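Local coordinates for protein putative acyl-CoA dehydrogenase (Burkholderia xenovorans, PDB 5JSC) that binds flavin-adenine dinucleotide and is probably a four-chain flavoprotein of the acyl-CoA dehydrogenase family, at residues E334-K339 and E386-I391; T263-A268 and I380-T385; A315-R320 and K339-E344. One frame throughout, in Å; residues are numbered along the deposited sequence. Where two conformers were deposited one is given.

The three contacts lie within the C-terminal helical region, with centres 9 to 10 Å apart. Interactions 1 and 3 share Lys339 and use the same helix 332-356, packing it against helix 385-405 and helix 298-325 respectively. Gly383 of interaction 2 connects to interaction 1: its O is 2.7 Å from Lys339 NZ and 3.0 Å from Gln388 NE2. A second tie joins interactions 2 and 3, where Thr385 OG1 lies 2.6 Å from Glu344 OE1. Interactions 1 and 2 touch the same FAD and reach the third subunit, whereas interaction 3 meets a sulfate ion and, like interaction 1, the second subunit.

Interaction 1. Residues E334-K339 and E386-I391; sequences EAAMAK and EVQQLI. With FAD (flavin-adenine dinucleotide), chain M.
In Gln388, CG stands beside the backbone N (chi1 -49°) and a bend at chi2 turns the amide to helix 334-339. From the other helix, Lys339 starts with CG anti to its backbone N (chi1 -164°), bends at chi2 and then runs extended, crossing the Gln388 side chain at about a right angle. Contact there is through the aliphatic part of the lysine, with Lys339 CD 3.8 Å from Gln388 NE2. Both nitrogens are held by the loop before helix 385-405: NE2 bonds to the carbonyl of Gly383, and NZ to those of Leu378, Tyr381 and Gly383. The other end of the amide is less well served, since Gln388 OE1 is buried against Ala336 CB at 3.2 Å and has no polar partner in the model. Ile391 CG2 meets the same methyl, Ala336 CB, at 4.0 Å. The small alanine fits the close approach of the backbones, with the CA atoms of Ala336 and Gln388 5.1 Å apart and 142° between the segments' N-to-C directions. On another side of helix 386-391, Glu386 OE1 accepts a 2.6 Å bond from FAD O2B and another from Gln355 of the third subunit. Leu390 CD1 lies 3.7 Å from FAD N1A. Such roughly antiparallel helix packing, with one helix lining the adenosine end of FAD, belongs to the helical C-terminal domain of the acyl-CoA dehydrogenase fold.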
loop_
_atom_site.group_PDB
_atom_site.type_symbol
_atom_site.label_atom_id
_atom_site.label_comp_id
_atom_site.label_asym_id
_atom_site.label_seq_id
_atom_site.Cartn_x
_atom_site.Cartn_y
_atom_site.Cartn_z
ATOM N N GLU C 334 8.597 15.889 -14.953
ATOM C CA GLU C 334 7.304 15.348 -15.353
ATOM C C GLU C 334 7.449 14.016 -16.071
ATOM O O GLU C 334 6.591 13.134 -15.912
ATOM C CB GLU C 334 6.578 16.368 -16.233
ATOM C CG GLU C 334 6.218 17.665 -15.505
ATOM C CD GLU C 334 7.356 18.691 -15.428
ATOM O OE1 GLU C 334 8.474 18.421 -15.927
ATOM O OE2 GLU C 334 7.119 19.788 -14.876
ATOM N N ALA C 335 8.527 13.847 -16.850
ATOM C CA ALA C 335 8.803 12.558 -17.479
ATOM C C ALA C 335 9.148 11.504 -16.440
ATOM O O ALA C 335 8.708 10.354 -16.550
ATOM C CB ALA C 335 9.945 12.691 -18.496
ATOM N N ALA C 336 9.953 11.872 -15.438
ATOM C CA ALA C 336 10.276 10.932 -14.369
ATOM C C ALA C 336 9.017 10.499 -13.631
ATOM O O ALA C 336 8.828 9.304 -13.350
ATOM C CB ALA C 336 11.276 11.563 -13.393
ATOM N N MET C 337 8.143 11.459 -13.309
ATOM C CA MET C 337 6.881 11.133 -12.644
ATOM C C MET C 337 6.057 10.158 -13.472
ATOM O O MET C 337 5.507 9.182 -12.946
ATOM C CB MET C 337 6.058 12.394 -12.414
ATOM C CG MET C 337 6.242 13.089 -11.127
ATOM S SD MET C 337 4.813 14.187 -10.952
ATOM C CE MET C 337 5.350 15.059 -9.478
ATOM N N ALA C 338 5.922 10.434 -14.772
ATOM C CA ALA C 338 5.106 9.587 -15.634
ATOM C C ALA C 338 5.690 8.187 -15.733
ATOM O O ALA C 338 4.961 7.195 -15.639
ATOM C CB ALA C 338 4.992 10.215 -17.020
ATOM N N LYS C 339 7.011 8.093 -15.947
ATOM C CA LYS C 339 7.653 6.792 -16.108
ATOM C C LYS C 339 7.511 5.966 -14.835
ATOM O O LYS C 339 7.151 4.785 -14.878
ATOM C CB LYS C 339 9.126 7.000 -16.487
ATOM C CG LYS C 339 9.846 5.774 -17.064
ATOM C CD LYS C 339 10.449 4.887 -15.990
ATOM C CE LYS C 339 11.211 3.716 -16.600
ATOM N NZ LYS C 339 11.820 2.824 -15.549
ATOM N N GLU C 386 13.469 3.773 -8.544
ATOM C CA GLU C 386 14.087 4.499 -7.443
ATOM C C GLU C 386 14.890 5.689 -7.947
ATOM O O GLU C 386 14.941 6.730 -7.282
ATOM C CB GLU C 386 14.958 3.535 -6.629
ATOM C CG GLU C 386 14.147 2.419 -5.903
ATOM C CD GLU C 386 13.472 1.409 -6.839
ATOM O OE1 GLU C 386 14.046 1.084 -7.901
ATOM O OE2 GLU C 386 12.362 0.929 -6.497
ATOM N N VAL C 387 15.514 5.559 -9.123
ATOM C CA VAL C 387 16.189 6.697 -9.743
ATOM C C VAL C 387 15.182 7.793 -10.064
ATOM O O VAL C 387 15.431 8.979 -9.808
ATOM C CB VAL C 387 16.955 6.243 -11.002
ATOM C CG1 VAL C 387 17.520 7.436 -11.756
ATOM C CG2 VAL C 387 18.060 5.268 -10.634
ATOM N N GLN C 388 14.023 7.415 -10.618
ATOM C CA GLN C 388 12.996 8.407 -10.938
ATOM C C GLN C 388 12.517 9.128 -9.681
ATOM O O GLN C 388 12.324 10.352 -9.693
ATOM C CB GLN C 388 11.803 7.746 -11.654
ATOM C CG GLN C 388 12.163 6.843 -12.832
ATOM C CD GLN C 388 12.831 7.574 -14.000
ATOM O OE1 GLN C 388 12.770 8.800 -14.111
ATOM N NE2 GLN C 388 13.482 6.811 -14.868
ATOM N N GLN C 389 12.296 8.381 -8.592
ATOM C CA GLN C 389 11.831 8.995 -7.348
ATOM C C GLN C 389 12.813 10.036 -6.840
ATOM O O GLN C 389 12.412 11.113 -6.386
ATOM C CB GLN C 389 11.643 7.945 -6.263
ATOM C CG GLN C 389 10.539 6.968 -6.463
ATOM C CD GLN C 389 10.504 5.979 -5.314
ATOM O OE1 GLN C 389 11.382 5.129 -5.192
ATOM N NE2 GLN C 389 9.512 6.111 -4.444
ATOM N N LEU C 390 14.106 9.715 -6.869
ATOM C CA LEU C 390 15.099 10.657 -6.378
ATOM C C LEU C 390 15.209 11.880 -7.279
ATOM O O LEU C 390 15.442 12.986 -6.781
ATOM C CB LEU C 390 16.447 9.957 -6.235
ATOM C CG LEU C 390 16.479 8.826 -5.207
ATOM C CD1 LEU C 390 17.773 8.028 -5.350
ATOM C CD2 LEU C 390 16.330 9.386 -3.795
ATOM N N ILE C 391 15.036 11.711 -8.594
ATOM C CA ILE C 391 14.995 12.871 -9.487
ATOM C C ILE C 391 13.883 13.820 -9.059
ATOM O O ILE C 391 14.083 15.036 -8.940
ATOM C CB ILE C 391 14.811 12.426 -10.951
ATOM C CG1 ILE C 391 16.083 11.769 -11.489
ATOM C CG2 ILE C 391 14.394 13.616 -11.837
ATOM C CD1 ILE C 391 15.866 11.029 -12.797
HETATM P PA FAD M . 22.039 -1.054 -10.639
HETATM O O1A FAD M . 22.575 0.224 -11.164
HETATM O O2A FAD M . 23.024 -1.990 -9.935
HETATM O O5B FAD M . 20.829 -0.712 -9.668
HETATM C C5B FAD M . 20.190 -1.772 -8.930
HETATM C C4B FAD M . 18.997 -1.148 -8.255
HETATM O O4B FAD M . 19.457 -0.174 -7.301
HETATM C C3B FAD M . 18.086 -0.336 -9.165
HETATM O O3B FAD M . 17.200 -1.146 -9.943
HETATM C C2B FAD M . 17.366 0.568 -8.161
HETATM O O2B FAD M . 16.266 -0.129 -7.576
HETATM C C1B FAD M . 18.453 0.800 -7.096
HETATM N N9A FAD M . 19.091 2.110 -7.126
HETATM C C8A FAD M . 19.781 2.675 -8.167
HETATM N N7A FAD M . 20.328 3.831 -7.882
HETATM C C5A FAD M . 19.971 4.046 -6.556
HETATM C C6A FAD M . 20.252 5.091 -5.657
HETATM N N6A FAD M . 20.969 6.174 -5.975
HETATM N N1A FAD M . 19.754 4.995 -4.404
HETATM C C2A FAD M . 19.013 3.924 -4.087
HETATM N N3A FAD M . 18.683 2.877 -4.852
HETATM C C4A FAD M . 19.202 2.998 -6.082
HETATM N N1 FAD M . 20.758 -0.087 -21.080
HETATM C C2 FAD M . 21.281 0.548 -22.175
HETATM O O2 FAD M . 22.297 1.259 -22.101
HETATM N N3 FAD M . 20.682 0.390 -23.397
HETATM C C4 FAD M . 19.558 -0.371 -23.654
HETATM O O4 FAD M . 19.154 -0.516 -24.804
HETATM C C4X FAD M . 18.995 -1.009 -22.500
HETATM N N5 FAD M . 17.971 -1.798 -22.673
HETATM C C5X FAD M . 17.555 -2.570 -21.599
HETATM C C6 FAD M . 16.567 -3.530 -21.810
HETATM C C7 FAD M . 16.186 -4.402 -20.797
HETATM C C7M FAD M . 15.146 -5.455 -21.081
HETATM C C8 FAD M . 16.791 -4.296 -19.529
HETATM C C8M FAD M . 16.410 -5.225 -18.403
HETATM C C9 FAD M . 17.763 -3.325 -19.312
HETATM C C9A FAD M . 18.156 -2.468 -20.336
HETATM N N10 FAD M . 19.209 -1.542 -20.175
HETATM C C10 FAD M . 19.672 -0.820 -21.248
HETATM C "C1'" FAD M . 19.908 -1.474 -18.884
HETATM C "C2'" FAD M . 19.146 -0.684 -17.825
HETATM O "O2'" FAD M . 19.140 0.709 -18.135
HETATM C "C3'" FAD M . 19.809 -0.900 -16.465
HETATM O "O3'" FAD M . 19.562 -2.258 -16.129
HETATM C "C4'" FAD M . 19.275 0.012 -15.362
HETATM O "O4'" FAD M . 19.737 1.344 -15.593
HETATM C "C5'" FAD M . 19.700 -0.458 -13.986
HETATM O "O5'" FAD M . 21.140 -0.546 -13.973
HETATM P P FAD M . 21.769 -1.909 -13.352
HETATM O O1P FAD M . 21.152 -3.115 -13.971
HETATM O O2P FAD M . 23.263 -1.833 -13.447
HETATM O O3P FAD M . 21.347 -1.871 -11.815
#

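Interaction 2. Residues T263-A268 and I380-T385; sequences TSVAAA and IYEGAT. With FAD (flavin-adenine dinucleotide), chain M.
Tyr381 and Glu382 sit in the FAD-lining loop that joins helix 367-376 to helix 385-405, and both rest on Val265 of helix 250-286. The two methyls of the valine are shared between them. Val265 CG1 approaches the tyrosine ring obliquely, 3.9 Å from Tyr381 CE1, while CG2 also lies near the plane of that ring at its edge. The main target of CG2 is the neighbouring carboxylate: it comes within 3.2 Å of Glu382 OE2, an apolar methyl against a polar group with no hydrogen bond between the segments.

Tyr381 is held between helix and flavin. Its CG lies between the backbone N and the carbonyl carbon (chi1 68°), which lets one side of the residue meet the isoalloxazine: Tyr381 CD2 is 3.6 Å from FAD C7, and Tyr381 CB is 3.7 Å from FAD C9A. The ring stands obliquely to the flavin, so this is not a parallel stack. In this acyl-CoA dehydrogenase fold the loop thus touches FAD at its flavin ring, ribityl chain and adenosine ribose. Ile380 CG2 packs 3.8 Å from FAD O3' on the ribityl chain, and Ala384 CB lies 3.4 Å from FAD O3B on the adenosine ribose. Between these points Gly383 has phi 101° and psi 115°, a conformation in which a CB would jam against the carbonyl O of Glu382. Ala384 then takes the N-cap position of helix 385-405. Arg95 of helix 88-101 packs on both Val265 and Tyr381, and Gln355 of the third subunit packs on Ala384.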
loop_
_atom_site.group_PDB
_atom_site.type_symbol
_atom_site.label_atom_id
_atom_site.label_comp_id
_atom_site.label_asym_id
_atom_site.label_seq_id
_atom_site.Cartn_x
_atom_site.Cartn_y
_atom_site.Cartn_z
ATOM N N THR C 263 9.163 9.371 -21.171
ATOM C CA THR C 263 7.705 9.466 -21.238
ATOM C C THR C 263 7.126 8.391 -22.155
ATOM O O THR C 263 6.020 7.886 -21.907
ATOM C CB THR C 263 7.285 10.863 -21.705
ATOM O OG1 THR C 263 7.993 11.845 -20.937
ATOM C CG2 THR C 263 5.785 11.080 -21.505
ATOM N N SER C 264 7.869 8.004 -23.194
ATOM C CA SER C 264 7.412 6.929 -24.066
ATOM C C SER C 264 7.437 5.572 -23.367
ATOM O O SER C 264 6.619 4.712 -23.701
ATOM C CB SER C 264 8.246 6.905 -25.360
ATOM O OG SER C 264 9.440 6.144 -25.227
ATOM N N VAL C 265 8.353 5.356 -22.406
ATOM C CA VAL C 265 8.304 4.131 -21.602
ATOM C C VAL C 265 7.056 4.129 -20.742
ATOM O O VAL C 265 6.413 3.088 -20.552
ATOM C CB VAL C 265 9.561 3.987 -20.719
ATOM C CG1 VAL C 265 9.455 2.750 -19.797
ATOM C CG2 VAL C 265 10.799 3.889 -21.575
ATOM N N ALA C 266 6.712 5.291 -20.185
ATOM C CA ALA C 266 5.453 5.420 -19.464
ATOM C C ALA C 266 4.276 5.080 -20.363
ATOM O O ALA C 266 3.339 4.396 -19.935
ATOM C CB ALA C 266 5.317 6.831 -18.902
ATOM N N ALA C 267 4.318 5.535 -21.619
ATOM C CA ALA C 267 3.231 5.244 -22.548
ATOM C C ALA C 267 3.142 3.750 -22.856
ATOM O O ALA C 267 2.040 3.191 -22.932
ATOM C CB ALA C 267 3.416 6.058 -23.830
ATOM N N ALA C 268 4.286 3.085 -23.038
ATOM C CA ALA C 268 4.250 1.639 -23.262
ATOM C C ALA C 268 3.665 0.918 -22.056
ATOM O O ALA C 268 2.836 0.012 -22.209
ATOM C CB ALA C 268 5.646 1.102 -23.580
ATOM N N ILE C 380 12.721 -0.945 -14.620
ATOM C CA ILE C 380 14.170 -1.014 -14.479
ATOM C C ILE C 380 14.879 -0.232 -15.579
ATOM O O ILE C 380 15.753 0.600 -15.299
ATOM C CB ILE C 380 14.660 -2.482 -14.443
ATOM C CG1 ILE C 380 14.088 -3.186 -13.206
ATOM C CG2 ILE C 380 16.188 -2.550 -14.448
ATOM C CD1 ILE C 380 14.123 -4.697 -13.273
ATOM N N TYR C 381 14.484 -0.450 -16.839
ATOM C CA TYR C 381 15.226 0.212 -17.897
ATOM C C TYR C 381 14.751 1.657 -18.086
ATOM O O TYR C 381 13.705 2.072 -17.581
ATOM C CB TYR C 381 15.172 -0.608 -19.198
ATOM C CG TYR C 381 13.877 -0.787 -19.992
ATOM C CD1 TYR C 381 13.111 0.300 -20.404
ATOM C CD2 TYR C 381 13.493 -2.056 -20.442
ATOM C CE1 TYR C 381 11.967 0.123 -21.182
ATOM C CE2 TYR C 381 12.356 -2.236 -21.232
ATOM C CZ TYR C 381 11.602 -1.139 -21.600
ATOM O OH TYR C 381 10.482 -1.287 -22.396
ATOM N N GLU C 382 15.576 2.426 -18.812
ATOM C CA GLU C 382 15.489 3.890 -18.930
ATOM C C GLU C 382 15.446 4.560 -17.552
ATOM O O GLU C 382 14.866 5.634 -17.376
ATOM C CB GLU C 382 14.312 4.333 -19.827
ATOM C CG GLU C 382 14.493 3.966 -21.335
ATOM C CD GLU C 382 13.836 4.943 -22.316
ATOM O OE1 GLU C 382 13.775 6.157 -22.021
ATOM O OE2 GLU C 382 13.376 4.489 -23.398
ATOM N N GLY C 383 16.107 3.945 -16.569
ATOM C CA GLY C 383 16.180 4.497 -15.226
ATOM C C GLY C 383 15.216 3.813 -14.272
ATOM O O GLY C 383 13.999 3.912 -14.452
ATOM N N ALA C 384 15.739 3.125 -13.257
ATOM C CA ALA C 384 14.880 2.356 -12.368
ATOM C C ALA C 384 13.943 3.277 -11.588
ATOM O O ALA C 384 14.203 4.471 -11.408
ATOM C CB ALA C 384 15.726 1.524 -11.405
ATOM N N THR C 385 12.827 2.704 -11.126
ATOM C CA THR C 385 11.865 3.476 -10.341
ATOM C C THR C 385 12.527 4.349 -9.286
ATOM O O THR C 385 12.202 5.533 -9.140
ATOM C CB THR C 385 10.882 2.524 -9.669
ATOM O OG1 THR C 385 10.107 1.889 -10.682
ATOM C CG2 THR C 385 9.958 3.279 -8.701
HETATM P PA FAD M . 22.039 -1.054 -10.639
HETATM O O1A FAD M . 22.575 0.224 -11.164
HETATM O O2A FAD M . 23.024 -1.990 -9.935
HETATM O O5B FAD M . 20.829 -0.712 -9.668
HETATM C C5B FAD M . 20.190 -1.772 -8.930
HETATM C C4B FAD M . 18.997 -1.148 -8.255
HETATM O O4B FAD M . 19.457 -0.174 -7.301
HETATM C C3B FAD M . 18.086 -0.336 -9.165
HETATM O O3B FAD M . 17.200 -1.146 -9.943
HETATM C C2B FAD M . 17.366 0.568 -8.161
HETATM O O2B FAD M . 16.266 -0.129 -7.576
HETATM C C1B FAD M . 18.453 0.800 -7.096
HETATM N N9A FAD M . 19.091 2.110 -7.126
HETATM C C8A FAD M . 19.781 2.675 -8.167
HETATM N N7A FAD M . 20.328 3.831 -7.882
HETATM C C5A FAD M . 19.971 4.046 -6.556
HETATM C C6A FAD M . 20.252 5.091 -5.657
HETATM N N6A FAD M . 20.969 6.174 -5.975
HETATM N N1A FAD M . 19.754 4.995 -4.404
HETATM C C2A FAD M . 19.013 3.924 -4.087
HETATM N N3A FAD M . 18.683 2.877 -4.852
HETATM C C4A FAD M . 19.202 2.998 -6.082
HETATM N N1 FAD M . 20.758 -0.087 -21.080
HETATM C C2 FAD M . 21.281 0.548 -22.175
HETATM O O2 FAD M . 22.297 1.259 -22.101
HETATM N N3 FAD M . 20.682 0.390 -23.397
HETATM C C4 FAD M . 19.558 -0.371 -23.654
HETATM O O4 FAD M . 19.154 -0.516 -24.804
HETATM C C4X FAD M . 18.995 -1.009 -22.500
HETATM N N5 FAD M . 17.971 -1.798 -22.673
HETATM C C5X FAD M . 17.555 -2.570 -21.599
HETATM C C6 FAD M . 16.567 -3.530 -21.810
HETATM C C7 FAD M . 16.186 -4.402 -20.797
HETATM C C7M FAD M . 15.146 -5.455 -21.081
HETATM C C8 FAD M . 16.791 -4.296 -19.529
HETATM C C8M FAD M . 16.410 -5.225 -18.403
HETATM C C9 FAD M . 17.763 -3.325 -19.312
HETATM C C9A FAD M . 18.156 -2.468 -20.336
HETATM N N10 FAD M . 19.209 -1.542 -20.175
HETATM C C10 FAD M . 19.672 -0.820 -21.248
HETATM C "C1'" FAD M . 19.908 -1.474 -18.884
HETATM C "C2'" FAD M . 19.146 -0.684 -17.825
HETATM O "O2'" FAD M . 19.140 0.709 -18.135
HETATM C "C3'" FAD M . 19.809 -0.900 -16.465
HETATM O "O3'" FAD M . 19.562 -2.258 -16.129
HETATM C "C4'" FAD M . 19.275 0.012 -15.362
HETATM O "O4'" FAD M . 19.737 1.344 -15.593
HETATM C "C5'" FAD M . 19.700 -0.458 -13.986
HETATM O "O5'" FAD M . 21.140 -0.546 -13.973
HETATM P P FAD M . 21.769 -1.909 -13.352
HETATM O O1P FAD M . 21.152 -3.115 -13.971
HETATM O O2P FAD M . 23.263 -1.833 -13.447
HETATM O O3P FAD M . 21.347 -1.871 -11.815
#

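Interaction 3. Residues A315-R320 and K339-E344; sequences ALLVYR and KWHASE. With SO4 (sulfate ion), chain P.
Leu317 and His341 form the tight part of this helix-helix contact. Leu317 CD1 lies over one face of the imidazole, 3.8 Å from the ring centroid and 25° off its normal, a CH-pi contact. The methyl is displaced toward the root of the ring, only 3.5 Å from His341 CG. His341 CG is anti to its own backbone N (chi1 -173°), which puts the ring beside helix 298-325, and the two side chains cross at about a right angle. At the next residue of each helix the packing is slacker: Val318 CG2 and Ala342 CB are 4.4 Å apart, a simple apolar touch. Behind the interface Ser343 OG bonds back to Lys339 O at 2.7 Å, an oxygen that also accepts the helical bond from Ser343 N.

The looser side is the imidazole edge carrying NE2, on a residue that is partly exposed. There His341 NE2 gives a weak bond to sulfate O2, 3.3 Å long with an N-H...O angle of 155°. Ser313 and Thr310 also bind this ion, as does His341 of the second subunit. His341 was modelled in two conformers, so this weak bond is doubtful. ND1 is bonded to Ser314 OG. The nearby anion, probably taken from the crystallisation liquor, might favour the protonated form of the imidazole, one face meanwhile packed by the Leu317 methyl.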
loop_
_atom_site.group_PDB
_atom_site.type_symbol
_atom_site.label_atom_id
_atom_site.label_comp_id
_atom_site.label_asym_id
_atom_site.label_seq_id
_atom_site.Cartn_x
_atom_site.Cartn_y
_atom_site.Cartn_z
ATOM N N ALA C 315 -2.317 7.689 -17.558
ATOM C CA ALA C 315 -2.494 8.325 -18.857
ATOM C C ALA C 315 -2.410 9.843 -18.750
ATOM O O ALA C 315 -1.788 10.496 -19.599
ATOM C CB ALA C 315 -3.830 7.901 -19.467
ATOM N N LEU C 316 -3.036 10.423 -17.722
ATOM C CA LEU C 316 -2.957 11.868 -17.526
ATOM C C LEU C 316 -1.517 12.315 -17.304
ATOM O O LEU C 316 -1.082 13.326 -17.871
ATOM C CB LEU C 316 -3.851 12.286 -16.358
ATOM C CG LEU C 316 -5.355 12.261 -16.707
ATOM C CD1 LEU C 316 -6.234 12.187 -15.444
ATOM C CD2 LEU C 316 -5.729 13.486 -17.559
ATOM N N LEU C 317 -0.750 11.564 -16.497
ATOM C CA LEU C 317 0.656 11.918 -16.290
ATOM C C LEU C 317 1.479 11.769 -17.566
ATOM O O LEU C 317 2.351 12.607 -17.843
ATOM C CB LEU C 317 1.253 11.069 -15.172
ATOM C CG LEU C 317 0.749 11.387 -13.769
ATOM C CD1 LEU C 317 1.162 10.252 -12.838
ATOM C CD2 LEU C 317 1.326 12.696 -13.274
ATOM N N VAL C 318 1.237 10.704 -18.343
ATOM C CA VAL C 318 1.955 10.510 -19.603
ATOM C C VAL C 318 1.732 11.696 -20.525
ATOM O O VAL C 318 2.685 12.299 -21.037
ATOM C CB VAL C 318 1.511 9.204 -20.289
ATOM C CG1 VAL C 318 2.027 9.151 -21.731
ATOM C CG2 VAL C 318 1.992 7.999 -19.503
ATOM N N TYR C 319 0.469 12.048 -20.757
ATOM C CA TYR C 319 0.194 13.046 -21.778
ATOM C C TYR C 319 0.317 14.468 -21.253
ATOM O O TYR C 319 0.549 15.375 -22.055
ATOM C CB TYR C 319 -1.159 12.734 -22.437
ATOM C CG TYR C 319 -0.969 11.456 -23.230
ATOM C CD1 TYR C 319 -0.223 11.462 -24.408
ATOM C CD2 TYR C 319 -1.442 10.228 -22.763
ATOM C CE1 TYR C 319 0.017 10.291 -25.119
ATOM C CE2 TYR C 319 -1.201 9.054 -23.468
ATOM C CZ TYR C 319 -0.468 9.090 -24.649
ATOM O OH TYR C 319 -0.206 7.942 -25.359
ATOM N N ARG C 320 0.276 14.683 -19.933
ATOM C CA ARG C 320 0.732 15.966 -19.403
ATOM C C ARG C 320 2.200 16.178 -19.736
ATOM O O ARG C 320 2.587 17.239 -20.234
ATOM C CB ARG C 320 0.505 16.041 -17.886
ATOM C CG ARG C 320 0.898 17.381 -17.237
ATOM C CD ARG C 320 2.394 17.484 -16.888
ATOM N NE ARG C 320 2.793 16.503 -15.876
ATOM C CZ ARG C 320 2.793 16.743 -14.567
ATOM N NH1 ARG C 320 2.433 17.931 -14.100
ATOM N NH2 ARG C 320 3.155 15.790 -13.717
ATOM N N LYS C 339 7.011 8.093 -15.947
ATOM C CA LYS C 339 7.653 6.792 -16.108
ATOM C C LYS C 339 7.511 5.966 -14.835
ATOM O O LYS C 339 7.151 4.785 -14.878
ATOM C CB LYS C 339 9.126 7.000 -16.487
ATOM C CG LYS C 339 9.846 5.774 -17.064
ATOM C CD LYS C 339 10.449 4.887 -15.990
ATOM C CE LYS C 339 11.211 3.716 -16.600
ATOM N NZ LYS C 339 11.820 2.824 -15.549
ATOM N N TRP C 340 7.787 6.587 -13.694
ATOM C CA TRP C 340 7.610 5.950 -12.393
ATOM C C TRP C 340 6.181 5.457 -12.204
ATOM O O TRP C 340 5.941 4.263 -11.967
ATOM C CB TRP C 340 8.009 6.973 -11.323
ATOM C CG TRP C 340 7.607 6.737 -9.893
ATOM C CD1 TRP C 340 7.167 5.581 -9.311
ATOM C CD2 TRP C 340 7.636 7.722 -8.861
ATOM N NE1 TRP C 340 6.912 5.799 -7.969
ATOM C CE2 TRP C 340 7.200 7.108 -7.677
ATOM C CE3 TRP C 340 7.995 9.079 -8.827
ATOM C CZ2 TRP C 340 7.091 7.805 -6.478
ATOM C CZ3 TRP C 340 7.883 9.766 -7.633
ATOM C CH2 TRP C 340 7.446 9.126 -6.473
ATOM N N HIS C 341 5.206 6.362 -12.302
ATOM C CA HIS C 341 3.824 6.012 -11.971
ATOM C C HIS C 341 3.258 4.987 -12.945
ATOM O O HIS C 341 2.581 4.027 -12.545
ATOM C CB HIS C 341 2.968 7.280 -11.978
ATOM C CG HIS C 341 1.565 7.077 -11.501
ATOM N ND1 HIS C 341 0.591 6.473 -12.270
ATOM C CD2 HIS C 341 0.963 7.442 -10.345
ATOM C CE1 HIS C 341 -0.542 6.446 -11.591
ATOM N NE2 HIS C 341 -0.345 7.032 -10.423
ATOM N N ALA C 342 3.491 5.189 -14.238
ATOM C CA ALA C 342 2.862 4.293 -15.205
ATOM C C ALA C 342 3.466 2.895 -15.147
ATOM O O ALA C 342 2.753 1.905 -15.322
ATOM C CB ALA C 342 2.964 4.882 -16.613
ATOM N N SER C 343 4.779 2.780 -14.915
ATOM C CA SER C 343 5.378 1.447 -14.876
ATOM C C SER C 343 5.005 0.719 -13.591
ATOM O O SER C 343 4.645 -0.468 -13.626
ATOM C CB SER C 343 6.901 1.532 -15.029
ATOM O OG SER C 343 7.494 2.279 -13.977
ATOM N N GLU C 344 5.066 1.415 -12.450
ATOM C CA GLU C 344 4.657 0.785 -11.197
ATOM C C GLU C 344 3.172 0.477 -11.205
ATOM O O GLU C 344 2.745 -0.583 -10.726
ATOM C CB GLU C 344 4.996 1.677 -10.004
ATOM C CG GLU C 344 6.490 1.843 -9.738
ATOM C CD GLU C 344 7.152 0.574 -9.229
ATOM O OE1 GLU C 344 8.335 0.351 -9.559
ATOM O OE2 GLU C 344 6.496 -0.203 -8.489
HETATM S S SO4 P . -3.396 5.525 -8.521
HETATM O O1 SO4 P . -4.128 6.183 -9.604
HETATM O O2 SO4 P . -2.454 6.474 -7.927
HETATM O O3 SO4 P . -2.652 4.376 -9.057
HETATM O O4 SO4 P . -4.361 5.111 -7.500
#